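Local atomic coordinates of proximal thread matrix protein 1 (Mytilus galloprovincialis, PDB entry 4CN9), a protein that probably binds collagen as a matrix protein of the mussel byssus, through a pair of von Willebrand factor type A domains, and carries zinc ions. Residues H252-F257 and F310-Y315; D285-T290 and K435-S440; Y416-S421 and M430-K435. All blocks are in the same frame, centred on the assembly; numbering follows the deposited sequence.

Contact 1: residues H252-F257 and F310-Y315; sequences HADIAF and FGLKDY. With SO4 (sulfate ion), chain G.
L312 lays its forked end across the side chain of D254, the two side chains meeting at about a right angle. Both methyls take part: CD1 lies over one face of the D254 carboxylate, 3.7 Å from CG, while CD2 rests 3.8 Å from D254 CB and reaches on to the backbone N of I255 at 4.0 Å. The leucine thus caps the flat acid group as well as its methylene and the start of the next peptide, and the contact is purely van der Waals. CG of L312 stands beside its backbone N (chi1 -67°), the rotation that carries both methyls onto D254. The buried carboxylate finds its polar partners elsewhere: OD1 makes a salt bridge with R358 and accepts a hydrogen bond from Q296, which probably keeps it ionised. L312 sits in a type I turn from G311 to D314, and K313 N, next in that turn, gives a hydrogen bond of 3.0 Å to O2 of a sulfate, probably from the crystallisation liquor; K308 NZ holds the same ion. In the fold, the turn links edge strand 306-310 to helix 318-327. L312 reaches past A298 of strand 295-302 to strand 253-260, which runs between 295-302 and 362-369 in the sheet.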
ATOM      1  N   HIS A 252      -3.138   2.438  18.727  1.00 31.26           N
ATOM      2  CA  HIS A 252      -2.456   3.706  18.881  1.00 32.21           C
ATOM      3  C   HIS A 252      -2.167   4.242  17.477  1.00 28.45           C
ATOM      4  O   HIS A 252      -1.535   3.567  16.650  1.00 28.10           O
ATOM      5  CB  HIS A 252      -1.168   3.541  19.694  1.00 33.80           C
ATOM      6  CG  HIS A 252      -1.402   3.168  21.125  1.00 38.62           C
ATOM      7  ND1 HIS A 252      -1.199   4.048  22.166  1.00 44.83           N
ATOM      8  CD2 HIS A 252      -1.824   2.011  21.687  1.00 42.73           C
ATOM      9  CE1 HIS A 252      -1.485   3.450  23.308  1.00 43.95           C
ATOM     10  NE2 HIS A 252      -1.867   2.214  23.046  1.00 48.35           N
ATOM     11  N   ALA A 253      -2.665   5.440  17.195  1.00 25.53           N
ATOM     12  CA  ALA A 253      -2.405   6.091  15.915  1.00 23.39           C
ATOM     13  C   ALA A 253      -2.337   7.615  16.057  1.00 24.47           C
ATOM     14  O   ALA A 253      -2.949   8.198  16.962  1.00 19.37           O
ATOM     15  CB  ALA A 253      -3.453   5.702  14.903  1.00 20.36           C
ATOM     16  N   ASP A 254      -1.566   8.239  15.167  1.00 19.84           N
ATOM     17  CA  ASP A 254      -1.475   9.705  15.080  1.00 19.91           C
ATOM     18  C   ASP A 254      -2.024  10.100  13.714  1.00 17.88           C
ATOM     19  O   ASP A 254      -1.450   9.731  12.683  1.00 17.08           O
ATOM     20  CB  ASP A 254      -0.033  10.193  15.189  1.00 19.57           C
ATOM     21  CG  ASP A 254       0.539  10.096  16.606  1.00 25.27           C
ATOM     22  OD1 ASP A 254      -0.217  10.132  17.617  1.00 23.24           O
ATOM     23  OD2 ASP A 254       1.779  10.001  16.688  1.00 25.30           O
ATOM     24  N   ILE A 255      -3.138  10.827  13.711  1.00 15.90           N
ATOM     25  CA  ILE A 255      -3.884  11.105  12.490  1.00 17.63           C
ATOM     26  C   ILE A 255      -3.952  12.593  12.205  1.00 17.72           C
ATOM     27  O   ILE A 255      -4.500  13.361  13.003  1.00 15.98           O
ATOM     28  CB  ILE A 255      -5.356  10.644  12.593  1.00 18.34           C
ATOM     29  CG1 ILE A 255      -5.471   9.209  13.116  1.00 25.58           C
ATOM     30  CG2 ILE A 255      -6.055  10.772  11.241  1.00 19.85           C
ATOM     31  CD1 ILE A 255      -5.075   8.184  12.141  1.00 27.22           C
ATOM     32  N   ALA A 256      -3.451  12.998  11.048  1.00 13.25           N
ATOM     33  CA  ALA A 256      -3.536  14.396  10.653  1.00 13.83           C
ATOM     34  C   ALA A 256      -4.496  14.626   9.494  1.00 15.04           C
ATOM     35  O   ALA A 256      -4.340  14.042   8.412  1.00 16.63           O
ATOM     36  CB  ALA A 256      -2.146  14.929  10.324  1.00 16.39           C
ATOM     37  N   PHE A 257      -5.499  15.479   9.726  1.00 14.79           N
ATOM     38  CA  PHE A 257      -6.334  15.981   8.640  1.00 13.38           C
ATOM     39  C   PHE A 257      -5.608  17.147   8.001  1.00 15.37           C
ATOM     40  O   PHE A 257      -5.246  18.102   8.677  1.00 15.96           O
ATOM     41  CB  PHE A 257      -7.681  16.483   9.144  1.00 15.79           C
ATOM     42  CG  PHE A 257      -8.565  15.404   9.693  1.00 14.70           C
ATOM     43  CD1 PHE A 257      -9.153  14.491   8.849  1.00 19.42           C
ATOM     44  CD2 PHE A 257      -8.818  15.328  11.050  1.00 16.84           C
ATOM     45  CE1 PHE A 257      -9.975  13.496   9.359  1.00 20.33           C
ATOM     46  CE2 PHE A 257      -9.646  14.344  11.570  1.00 19.79           C
ATOM     47  CZ  PHE A 257     -10.222  13.425  10.721  1.00 15.76           C
ATOM     48  N   PHE A 310      -4.023  22.749  14.895  1.00 17.98           N
ATOM     49  CA  PHE A 310      -3.652  22.140  16.158  1.00 17.70           C
ATOM     50  C   PHE A 310      -2.832  20.879  15.932  1.00 17.36           C
ATOM     51  O   PHE A 310      -3.038  20.152  14.956  1.00 14.69           O
ATOM     52  CB  PHE A 310      -4.873  21.888  17.067  1.00 15.90           C
ATOM     53  CG  PHE A 310      -5.931  20.956  16.495  1.00 16.82           C
ATOM     54  CD1 PHE A 310      -5.828  19.578  16.652  1.00 14.30           C
ATOM     55  CD2 PHE A 310      -7.059  21.465  15.862  1.00 18.02           C
ATOM     56  CE1 PHE A 310      -6.833  18.732  16.185  1.00 15.82           C
ATOM     57  CE2 PHE A 310      -8.045  20.627  15.387  1.00 16.58           C
ATOM     58  CZ  PHE A 310      -7.930  19.261  15.543  1.00 18.04           C
ATOM     59  N   GLY A 311      -1.857  20.676  16.814  1.00 18.80           N
ATOM     60  CA  GLY A 311      -1.000  19.511  16.776  1.00 20.02           C
ATOM     61  C   GLY A 311      -1.592  18.370  17.583  1.00 16.98           C
ATOM     62  O   GLY A 311      -2.645  18.516  18.222  1.00 17.65           O
ATOM     63  N   LEU A 312      -0.879  17.252  17.567  1.00 17.12           N
ATOM     64  CA  LEU A 312      -1.341  15.979  18.114  1.00 20.91           C
ATOM     65  C   LEU A 312      -1.529  15.995  19.634  1.00 26.26           C
ATOM     66  O   LEU A 312      -2.284  15.172  20.190  1.00 21.68           O
ATOM     67  CB  LEU A 312      -0.327  14.882  17.742  1.00 19.39           C
ATOM     68  CG  LEU A 312      -0.208  14.510  16.258  1.00 18.95           C
ATOM     69  CD1 LEU A 312       1.053  13.729  16.015  1.00 20.23           C
ATOM     70  CD2 LEU A 312      -1.427  13.710  15.805  1.00 16.26           C
ATOM     71  N   LYS A 313      -0.856  16.925  20.308  1.00 23.77           N
ATOM     72  CA  LYS A 313      -0.861  16.943  21.774  1.00 25.46           C
ATOM     73  C   LYS A 313      -1.773  18.004  22.386  1.00 27.11           C
ATOM     74  O   LYS A 313      -1.843  18.124  23.622  1.00 28.11           O
ATOM     75  CB  LYS A 313       0.563  17.136  22.286  1.00 27.19           C
ATOM     76  CG  LYS A 313       1.433  15.902  22.159  1.00 33.26           C
ATOM     77  CD  LYS A 313       1.021  14.842  23.173  1.00 43.12           C
ATOM     78  CE  LYS A 313       1.827  13.550  23.011  1.00 53.36           C
ATOM     79  NZ  LYS A 313       1.109  12.387  23.609  1.00 33.15           N
ATOM     80  N   ASP A 314      -2.476  18.767  21.545  1.00 19.88           N
ATOM     81  CA  ASP A 314      -3.363  19.829  22.039  1.00 22.49           C
ATOM     82  C   ASP A 314      -4.598  19.290  22.776  1.00 24.84           C
ATOM     83  O   ASP A 314      -5.014  19.854  23.792  1.00 21.66           O
ATOM     84  CB  ASP A 314      -3.851  20.728  20.901  1.00 19.55           C
ATOM     85  CG  ASP A 314      -2.856  21.828  20.544  1.00 23.60           C
ATOM     86  OD1 ASP A 314      -1.839  22.001  21.248  1.00 28.45           O
ATOM     87  OD2 ASP A 314      -3.133  22.555  19.576  1.00 25.97           O
ATOM     88  N   TYR A 315      -5.193  18.228  22.243  1.00 22.07           N
ATOM     89  CA  TYR A 315      -6.458  17.740  22.762  1.00 21.88           C
ATOM     90  C   TYR A 315      -6.459  16.244  23.024  1.00 25.97           C
ATOM     91  O   TYR A 315      -5.845  15.473  22.291  1.00 24.56           O
ATOM     92  CB  TYR A 315      -7.577  18.060  21.794  1.00 19.81           C
ATOM     93  CG  TYR A 315      -7.702  19.516  21.444  1.00 19.38           C
ATOM     94  CD1 TYR A 315      -8.195  20.434  22.366  1.00 23.82           C
ATOM     95  CD2 TYR A 315      -7.352  19.977  20.183  1.00 21.48           C
ATOM     96  CE1 TYR A 315      -8.326  21.776  22.045  1.00 24.64           C
ATOM     97  CE2 TYR A 315      -7.474  21.318  19.848  1.00 23.16           C
ATOM     98  CZ  TYR A 315      -7.959  22.216  20.787  1.00 24.75           C
ATOM     99  OH  TYR A 315      -8.096  23.541  20.465  1.00 29.92           O
TER
HETATM  100  S   SO4 G1452       2.217  19.845  19.182  1.00 37.43           S
HETATM  101  O1  SO4 G1452       1.921  21.086  18.470  1.00 26.53           O
HETATM  102  O2  SO4 G1452       0.966  19.152  19.520  1.00 26.52           O
HETATM  103  O3  SO4 G1452       2.934  20.133  20.419  1.00 40.34           O
HETATM  104  O4  SO4 G1452       3.051  19.034  18.302  1.00 38.84           O

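Contact 2: residues D285-T290 and K435-S440; sequences DRFNKT and KLACMS
This is a buried sulfur-aromatic contact, set where the loop after helix 272-285 meets the C-terminal end of helix 430-437. C438 SG lies over one face of the F287 ring, 4.0 Å from the centroid and 27° off the normal. That tilt carries the sulfur toward the rim, where CE2 and CZ of F287 are both 3.7 Å away. A second approach comes from the ring's edge: A437 O lies in the plane of the ring, 3.6 Å from F287 CZ, facing the slightly positive C-H rim. The methyl of A437 adds apolar packing, its CB 3.9 Å from the same CZ. The setting is the second von Willebrand factor type A domain, at the point where its last helix gives way to strand 439-447; M439 N closes the helix end on L436 O at 2.9 Å. The sulfur belongs to the disulfide C249-C438, which ties this junction to the chain just before strand 253-260. The rotation of C438 that sets SG beside its backbone N (chi1 -73°) also swings the sulfur out over the F287 ring. F287 also packs edge-to-face with F297 of strand 295-302, and its backbone O accepts a hydrogen bond from K318 NZ.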
ATOM      1  N   ASP A 285     -15.187  10.315  15.607  1.00 21.10           N
ATOM      2  CA  ASP A 285     -16.111   9.535  16.433  1.00 22.78           C
ATOM      3  C   ASP A 285     -15.978   8.026  16.260  1.00 24.16           C
ATOM      4  O   ASP A 285     -16.442   7.271  17.105  1.00 22.38           O
ATOM      5  CB  ASP A 285     -17.563   9.949  16.154  1.00 22.06           C
ATOM      6  CG  ASP A 285     -17.975  11.186  16.927  1.00 28.50           C
ATOM      7  OD1 ASP A 285     -17.348  11.488  17.977  1.00 30.44           O
ATOM      8  OD2 ASP A 285     -18.943  11.851  16.489  1.00 34.67           O
ATOM      9  N   ARG A 286     -15.350   7.580  15.176  1.00 19.85           N
ATOM     10  CA  ARG A 286     -15.212   6.155  14.926  1.00 20.98           C
ATOM     11  C   ARG A 286     -14.031   5.537  15.656  1.00 25.04           C
ATOM     12  O   ARG A 286     -13.896   4.313  15.689  1.00 25.18           O
ATOM     13  CB  ARG A 286     -15.118   5.879  13.422  1.00 21.97           C
ATOM     14  CG  ARG A 286     -16.344   6.348  12.667  1.00 24.40           C
ATOM     15  CD  ARG A 286     -17.511   5.410  12.888  1.00 25.14           C
ATOM     16  NE  ARG A 286     -17.250   4.121  12.265  1.00 24.72           N
ATOM     17  CZ  ARG A 286     -17.665   3.775  11.054  1.00 24.97           C
ATOM     18  NH1 ARG A 286     -18.392   4.610  10.323  1.00 33.63           N
ATOM     19  NH2 ARG A 286     -17.360   2.580  10.578  1.00 33.24           N
ATOM     20  N   PHE A 287     -13.180   6.359  16.262  1.00 21.65           N
ATOM     21  CA  PHE A 287     -12.081   5.809  17.061  1.00 21.20           C
ATOM     22  C   PHE A 287     -12.517   5.562  18.508  1.00 25.43           C
ATOM     23  O   PHE A 287     -13.322   6.306  19.071  1.00 22.80           O
ATOM     24  CB  PHE A 287     -10.834   6.694  16.972  1.00 19.81           C
ATOM     25  CG  PHE A 287     -10.166   6.640  15.623  1.00 18.14           C
ATOM     26  CD1 PHE A 287     -10.639   7.401  14.579  1.00 18.89           C
ATOM     27  CD2 PHE A 287      -9.106   5.779  15.390  1.00 19.98           C
ATOM     28  CE1 PHE A 287     -10.059   7.329  13.329  1.00 22.70           C
ATOM     29  CE2 PHE A 287      -8.506   5.719  14.139  1.00 21.72           C
ATOM     30  CZ  PHE A 287      -8.981   6.482  13.113  1.00 20.13           C
ATOM     31  N   ASN A 288     -11.981   4.501  19.095  1.00 23.08           N
ATOM     32  CA  ASN A 288     -12.434   4.027  20.395  1.00 27.27           C
ATOM     33  C   ASN A 288     -12.062   4.993  21.508  1.00 30.58           C
ATOM     34  O   ASN A 288     -12.852   5.229  22.419  1.00 28.08           O
ATOM     35  CB  ASN A 288     -11.836   2.652  20.692  1.00 25.25           C
ATOM     36  CG  ASN A 288     -12.282   2.107  22.036  1.00 27.78           C
ATOM     37  OD1 ASN A 288     -13.470   1.893  22.256  1.00 28.18           O
ATOM     38  ND2 ASN A 288     -11.331   1.905  22.949  1.00 28.87           N
ATOM     39  N   LYS A 289     -10.864   5.562  21.420  1.00 25.21           N
ATOM     40  CA  LYS A 289     -10.354   6.413  22.478  1.00 28.01           C
ATOM     41  C   LYS A 289      -9.331   7.387  21.930  1.00 27.22           C
ATOM     42  O   LYS A 289      -8.394   6.984  21.245  1.00 24.72           O
ATOM     43  CB  LYS A 289      -9.688   5.583  23.580  1.00 26.88           C
ATOM     44  CG  LYS A 289      -9.274   6.447  24.776  1.00 33.12           C
ATOM     45  CD  LYS A 289      -8.946   5.634  26.024  1.00 49.88           C
ATOM     46  CE  LYS A 289      -7.639   4.873  25.884  1.00 52.67           C
ATOM     47  NZ  LYS A 289      -7.467   3.856  26.968  1.00 55.70           N
ATOM     48  N   THR A 290      -9.498   8.660  22.255  1.00 22.66           N
ATOM     49  CA  THR A 290      -8.571   9.677  21.781  1.00 25.07           C
ATOM     50  C   THR A 290      -7.614  10.095  22.878  1.00 25.60           C
ATOM     51  O   THR A 290      -7.886   9.900  24.076  1.00 28.12           O
ATOM     52  CB  THR A 290      -9.325  10.911  21.258  1.00 29.52           C
ATOM     53  OG1 THR A 290     -10.228  11.388  22.262  1.00 31.88           O
ATOM     54  CG2 THR A 290     -10.115  10.548  20.005  1.00 26.78           C
ATOM     55  N   LYS A 435     -11.935   2.716   7.281  1.00 20.46           N
ATOM     56  CA  LYS A 435     -11.173   1.471   7.280  1.00 23.65           C
ATOM     57  C   LYS A 435      -9.700   1.744   7.044  1.00 22.93           C
ATOM     58  O   LYS A 435      -8.854   1.063   7.611  1.00 21.72           O
ATOM     59  CB  LYS A 435     -11.648   0.491   6.201  1.00 25.90           C
ATOM     60  CG  LYS A 435     -12.959  -0.225   6.499  1.00 31.55           C
ATOM     61  CD  LYS A 435     -13.292  -1.196   5.362  1.00 37.67           C
ATOM     62  CE  LYS A 435     -14.706  -1.757   5.475  1.00 48.57           C
ATOM     63  NZ  LYS A 435     -15.049  -2.640   4.318  1.00 55.83           N
ATOM     64  N   LEU A 436      -9.389   2.723   6.200  1.00 21.86           N
ATOM     65  CA  LEU A 436      -7.995   3.114   6.000  1.00 17.55           C
ATOM     66  C   LEU A 436      -7.464   3.934   7.189  1.00 20.29           C
ATOM     67  O   LEU A 436      -6.355   3.711   7.650  1.00 20.24           O
ATOM     68  CB  LEU A 436      -7.845   3.901   4.694  1.00 20.21           C
ATOM     69  CG  LEU A 436      -8.305   3.152   3.436  1.00 23.28           C
ATOM     70  CD1 LEU A 436      -8.148   4.007   2.195  1.00 23.01           C
ATOM     71  CD2 LEU A 436      -7.541   1.851   3.276  1.00 28.11           C
ATOM     72  N   ALA A 437      -8.246   4.893   7.681  1.00 18.56           N
ATOM     73  CA  ALA A 437      -7.817   5.691   8.819  1.00 19.30           C
ATOM     74  C   ALA A 437      -7.515   4.805  10.022  1.00 19.69           C
ATOM     75  O   ALA A 437      -6.613   5.108  10.808  1.00 20.21           O
ATOM     76  CB  ALA A 437      -8.868   6.732   9.184  1.00 20.47           C
ATOM     77  N   CYS A 438      -8.269   3.713  10.164  1.00 19.81           N
ATOM     78  CA  CYS A 438      -8.074   2.775  11.269  1.00 18.64           C
ATOM     79  C   CYS A 438      -7.005   1.716  11.017  1.00 23.28           C
ATOM     80  O   CYS A 438      -6.770   0.862  11.868  1.00 21.88           O
ATOM     81  CB  CYS A 438      -9.410   2.077  11.605  1.00 22.90           C
ATOM     82  SG  CYS A 438     -10.568   3.199  12.442  1.00 28.14           S
ATOM     83  N   MET A 439      -6.378   1.737   9.841  1.00 20.35           N
ATOM     84  CA  MET A 439      -5.415   0.692   9.520  1.00 22.22           C
ATOM     85  C   MET A 439      -4.189   0.832  10.406  1.00 24.99           C
ATOM     86  O   MET A 439      -3.695   1.936  10.640  1.00 26.83           O
ATOM     87  CB  MET A 439      -5.011   0.742   8.050  1.00 27.10           C
ATOM     88  CG  MET A 439      -4.310  -0.522   7.555  1.00 33.92           C
ATOM     89  SD  MET A 439      -3.908  -0.400   5.793  1.00 46.44           S
ATOM     90  CE  MET A 439      -2.830   1.021   5.878  1.00 24.17           C
ATOM     91  N   SER A 440      -3.711  -0.304  10.899  1.00 26.03           N
ATOM     92  CA  SER A 440      -2.605  -0.353  11.842  1.00 28.27           C
ATOM     93  C   SER A 440      -1.618  -1.412  11.362  1.00 34.08           C
ATOM     94  O   SER A 440      -1.951  -2.604  11.294  1.00 27.45           O
ATOM     95  CB  SER A 440      -3.127  -0.705  13.240  1.00 27.23           C
ATOM     96  OG  SER A 440      -2.058  -0.776  14.162  1.00 38.98           O
TER

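Contact 3: residues Y416-S421 and M430-K435; sequences YVFTTS and MEDVVK
F418 projects from strand 417-420 against helix 430-437, the last helix of this von Willebrand factor type A domain, as it packs on one side of the mixed, largely parallel sheet. The strand is an outermost one of that sheet, so the contact ties its border to the helix that follows it in the chain. F418 has CG beside the backbone N and its ring turned nearly square to the side-chain stem (chi2 87°), which presents a broad face to the helix. V433 meets that face through one methyl: CG2 sits 3.9 Å from the ring centroid and only 14° off the normal, a CH-pi contact. Of the two valine branches it is CG2, beside the backbone N and anti to the carbonyl carbon, that points over F418. The D432 side chain crosses F418 at about a right angle and touches with its methylene, CB being 3.6 Å from F418 CE2; the carboxylate plane is tilted 32° from the ring. An alanine in place of F418 would remove the ring and is likely to leave V433 CG2 without its aromatic partner, opening a gap between strand and helix. V394 and I396 of neighbouring strand 391-398 also pack against the phenylalanine, as does L436 one turn farther along the helix. On the ring, the carbon nearest V433 CG2 is CE1, at 3.8 Å.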
ATOM      1  N   TYR A 416      -6.282   4.180  -2.212  1.00 16.48           N
ATOM      2  CA  TYR A 416      -6.525   5.101  -1.101  1.00 17.30           C
ATOM      3  C   TYR A 416      -6.875   6.494  -1.625  1.00 14.60           C
ATOM      4  O   TYR A 416      -6.783   7.479  -0.885  1.00 17.27           O
ATOM      5  CB  TYR A 416      -5.310   5.226  -0.177  1.00 20.47           C
ATOM      6  CG  TYR A 416      -4.735   3.925   0.380  1.00 19.25           C
ATOM      7  CD1 TYR A 416      -5.384   2.700   0.214  1.00 21.85           C
ATOM      8  CD2 TYR A 416      -3.530   3.934   1.053  1.00 19.11           C
ATOM      9  CE1 TYR A 416      -4.832   1.516   0.720  1.00 20.82           C
ATOM     10  CE2 TYR A 416      -2.976   2.764   1.568  1.00 23.90           C
ATOM     11  CZ  TYR A 416      -3.628   1.564   1.401  1.00 23.04           C
ATOM     12  OH  TYR A 416      -3.037   0.424   1.890  1.00 26.29           O
ATOM     13  N   VAL A 417      -7.265   6.549  -2.893  1.00 13.69           N
ATOM     14  CA  VAL A 417      -7.734   7.754  -3.570  1.00 16.69           C
ATOM     15  C   VAL A 417      -9.258   7.720  -3.740  1.00 19.32           C
ATOM     16  O   VAL A 417      -9.821   6.750  -4.237  1.00 15.50           O
ATOM     17  CB  VAL A 417      -7.106   7.874  -4.985  1.00 16.84           C
ATOM     18  CG1 VAL A 417      -7.781   8.980  -5.810  1.00 17.75           C
ATOM     19  CG2 VAL A 417      -5.629   8.111  -4.899  1.00 17.36           C
ATOM     20  N   PHE A 418      -9.919   8.803  -3.344  1.00 20.33           N
ATOM     21  CA  PHE A 418     -11.367   8.883  -3.389  1.00 15.70           C
ATOM     22  C   PHE A 418     -11.777  10.193  -4.034  1.00 19.75           C
ATOM     23  O   PHE A 418     -11.129  11.224  -3.821  1.00 17.63           O
ATOM     24  CB  PHE A 418     -11.953   8.820  -1.979  1.00 18.84           C
ATOM     25  CG  PHE A 418     -11.638   7.560  -1.247  1.00 16.99           C
ATOM     26  CD1 PHE A 418     -10.468   7.441  -0.517  1.00 16.92           C
ATOM     27  CD2 PHE A 418     -12.507   6.482  -1.300  1.00 21.40           C
ATOM     28  CE1 PHE A 418     -10.171   6.264   0.159  1.00 18.50           C
ATOM     29  CE2 PHE A 418     -12.219   5.309  -0.639  1.00 21.68           C
ATOM     30  CZ  PHE A 418     -11.056   5.197   0.098  1.00 21.05           C
ATOM     31  N   THR A 419     -12.847  10.147  -4.831  1.00 18.91           N
ATOM     32  CA  THR A 419     -13.387  11.342  -5.480  1.00 21.97           C
ATOM     33  C   THR A 419     -14.916  11.341  -5.345  1.00 24.81           C
ATOM     34  O   THR A 419     -15.555  10.284  -5.360  1.00 21.83           O
ATOM     35  CB  THR A 419     -12.999  11.438  -6.992  1.00 22.48           C
ATOM     36  OG1 THR A 419     -13.569  10.343  -7.718  1.00 25.14           O
ATOM     37  CG2 THR A 419     -11.490  11.421  -7.202  1.00 24.71           C
ATOM     38  N   THR A 420     -15.492  12.523  -5.156  1.00 23.46           N
ATOM     39  CA  THR A 420     -16.949  12.670  -5.121  1.00 24.95           C
ATOM     40  C   THR A 420     -17.305  13.957  -5.842  1.00 26.13           C
ATOM     41  O   THR A 420     -16.525  14.897  -5.862  1.00 24.55           O
ATOM     42  CB  THR A 420     -17.545  12.687  -3.661  1.00 30.30           C
ATOM     43  OG1 THR A 420     -17.121  13.855  -2.938  1.00 30.81           O
ATOM     44  CG2 THR A 420     -17.122  11.456  -2.868  1.00 37.18           C
ATOM     45  N   SER A 421     -18.500  14.019  -6.411  1.00 27.24           N
ATOM     46  CA  SER A 421     -18.905  15.195  -7.170  1.00 27.67           C
ATOM     47  C   SER A 421     -19.286  16.360  -6.257  1.00 26.22           C
ATOM     48  O   SER A 421     -19.240  17.515  -6.665  1.00 29.34           O
ATOM     49  CB  SER A 421     -20.104  14.848  -8.054  1.00 27.55           C
ATOM     50  OG  SER A 421     -21.169  14.410  -7.239  1.00 30.57           O
ATOM     51  N   MET A 430     -17.328   7.453   3.332  1.00 24.45           N
ATOM     52  CA  MET A 430     -16.998   7.435   4.752  1.00 23.23           C
ATOM     53  C   MET A 430     -16.490   6.084   5.264  1.00 24.72           C
ATOM     54  O   MET A 430     -15.460   6.015   5.937  1.00 20.48           O
ATOM     55  CB  MET A 430     -18.241   7.836   5.542  1.00 25.14           C
ATOM     56  CG  MET A 430     -18.147   7.600   7.019  1.00 31.82           C
ATOM     57  SD  MET A 430     -17.240   8.951   7.736  1.00 33.74           S
ATOM     58  CE  MET A 430     -18.464  10.269   7.525  1.00 27.21           C
ATOM     59  N   GLU A 431     -17.211   5.008   4.968  1.00 26.67           N
ATOM     60  CA  GLU A 431     -16.842   3.703   5.511  1.00 26.54           C
ATOM     61  C   GLU A 431     -15.474   3.274   5.001  1.00 22.66           C
ATOM     62  O   GLU A 431     -14.643   2.780   5.762  1.00 24.60           O
ATOM     63  CB  GLU A 431     -17.868   2.628   5.143  1.00 32.75           C
ATOM     64  CG  GLU A 431     -19.198   2.771   5.842  1.00 36.16           C
ATOM     65  CD  GLU A 431     -19.048   3.018   7.326  1.00 38.22           C
ATOM     66  OE1 GLU A 431     -18.379   2.205   8.005  1.00 38.80           O
ATOM     67  OE2 GLU A 431     -19.588   4.038   7.806  1.00 38.64           O
ATOM     68  N   ASP A 432     -15.251   3.452   3.706  1.00 22.80           N
ATOM     69  CA  ASP A 432     -13.980   3.087   3.108  1.00 25.23           C
ATOM     70  C   ASP A 432     -12.852   3.938   3.676  1.00 18.68           C
ATOM     71  O   ASP A 432     -11.760   3.430   3.923  1.00 21.01           O
ATOM     72  CB  ASP A 432     -14.035   3.221   1.585  1.00 27.99           C
ATOM     73  CG  ASP A 432     -14.820   2.100   0.928  1.00 36.98           C
ATOM     74  OD1 ASP A 432     -14.962   1.033   1.558  1.00 35.86           O
ATOM     75  OD2 ASP A 432     -15.286   2.285  -0.221  1.00 41.36           O
ATOM     76  N   VAL A 433     -13.100   5.221   3.905  1.00 20.32           N
ATOM     77  CA  VAL A 433     -12.037   6.078   4.441  1.00 18.79           C
ATOM     78  C   VAL A 433     -11.700   5.695   5.876  1.00 19.52           C
ATOM     79  O   VAL A 433     -10.538   5.622   6.226  1.00 20.23           O
ATOM     80  CB  VAL A 433     -12.351   7.585   4.295  1.00 19.60           C
ATOM     81  CG1 VAL A 433     -11.360   8.430   5.078  1.00 19.22           C
ATOM     82  CG2 VAL A 433     -12.332   7.972   2.819  1.00 17.03           C
ATOM     83  N   VAL A 434     -12.717   5.416   6.692  1.00 22.07           N
ATOM     84  CA  VAL A 434     -12.511   4.968   8.073  1.00 20.34           C
ATOM     85  C   VAL A 434     -11.668   3.686   8.158  1.00 19.85           C
ATOM     86  O   VAL A 434     -10.780   3.583   9.016  1.00 19.10           O
ATOM     87  CB  VAL A 434     -13.873   4.789   8.809  1.00 24.75           C
ATOM     88  CG1 VAL A 434     -13.707   4.053  10.119  1.00 26.88           C
ATOM     89  CG2 VAL A 434     -14.524   6.155   9.052  1.00 24.36           C
ATOM     90  N   LYS A 435     -11.935   2.716   7.281  1.00 20.46           N
ATOM     91  CA  LYS A 435     -11.173   1.471   7.280  1.00 23.65           C
ATOM     92  C   LYS A 435      -9.700   1.744   7.044  1.00 22.93           C
ATOM     93  O   LYS A 435      -8.854   1.063   7.611  1.00 21.72           O
ATOM     94  CB  LYS A 435     -11.648   0.491   6.201  1.00 25.90           C
ATOM     95  CG  LYS A 435     -12.959  -0.225   6.499  1.00 31.55           C
ATOM     96  CD  LYS A 435     -13.292  -1.196   5.362  1.00 37.67           C
ATOM     97  CE  LYS A 435     -14.706  -1.757   5.475  1.00 48.57           C
ATOM     98  NZ  LYS A 435     -15.049  -2.640   4.318  1.00 55.83           N
TER

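How the contacts relate
Contacts 1 and 3 lie in the second von Willebrand factor type A domain, and contact 2 joins that domain to the start of strand 439-447, part of a separate three-stranded sheet; all are away from the annotated zinc sites. Contacts 2 and 3 both use helix 430-437. They join directly: R286 NH2 forms a salt bridge of 2.8 Å with E431 OE1, and L436 CD1 packs 3.7 Å from F418 CE1. Contact 1 reaches the same helix end through contact 2, with I255 CD1 3.7 Å from A437 O; their centres are about 12 Å apart. Contacts 1 and 3 do not touch, their nearest atoms being about 7 Å apart, yet both involve the same six-stranded sheet, contact 1 at a central strand and contact 3 at an outermost one.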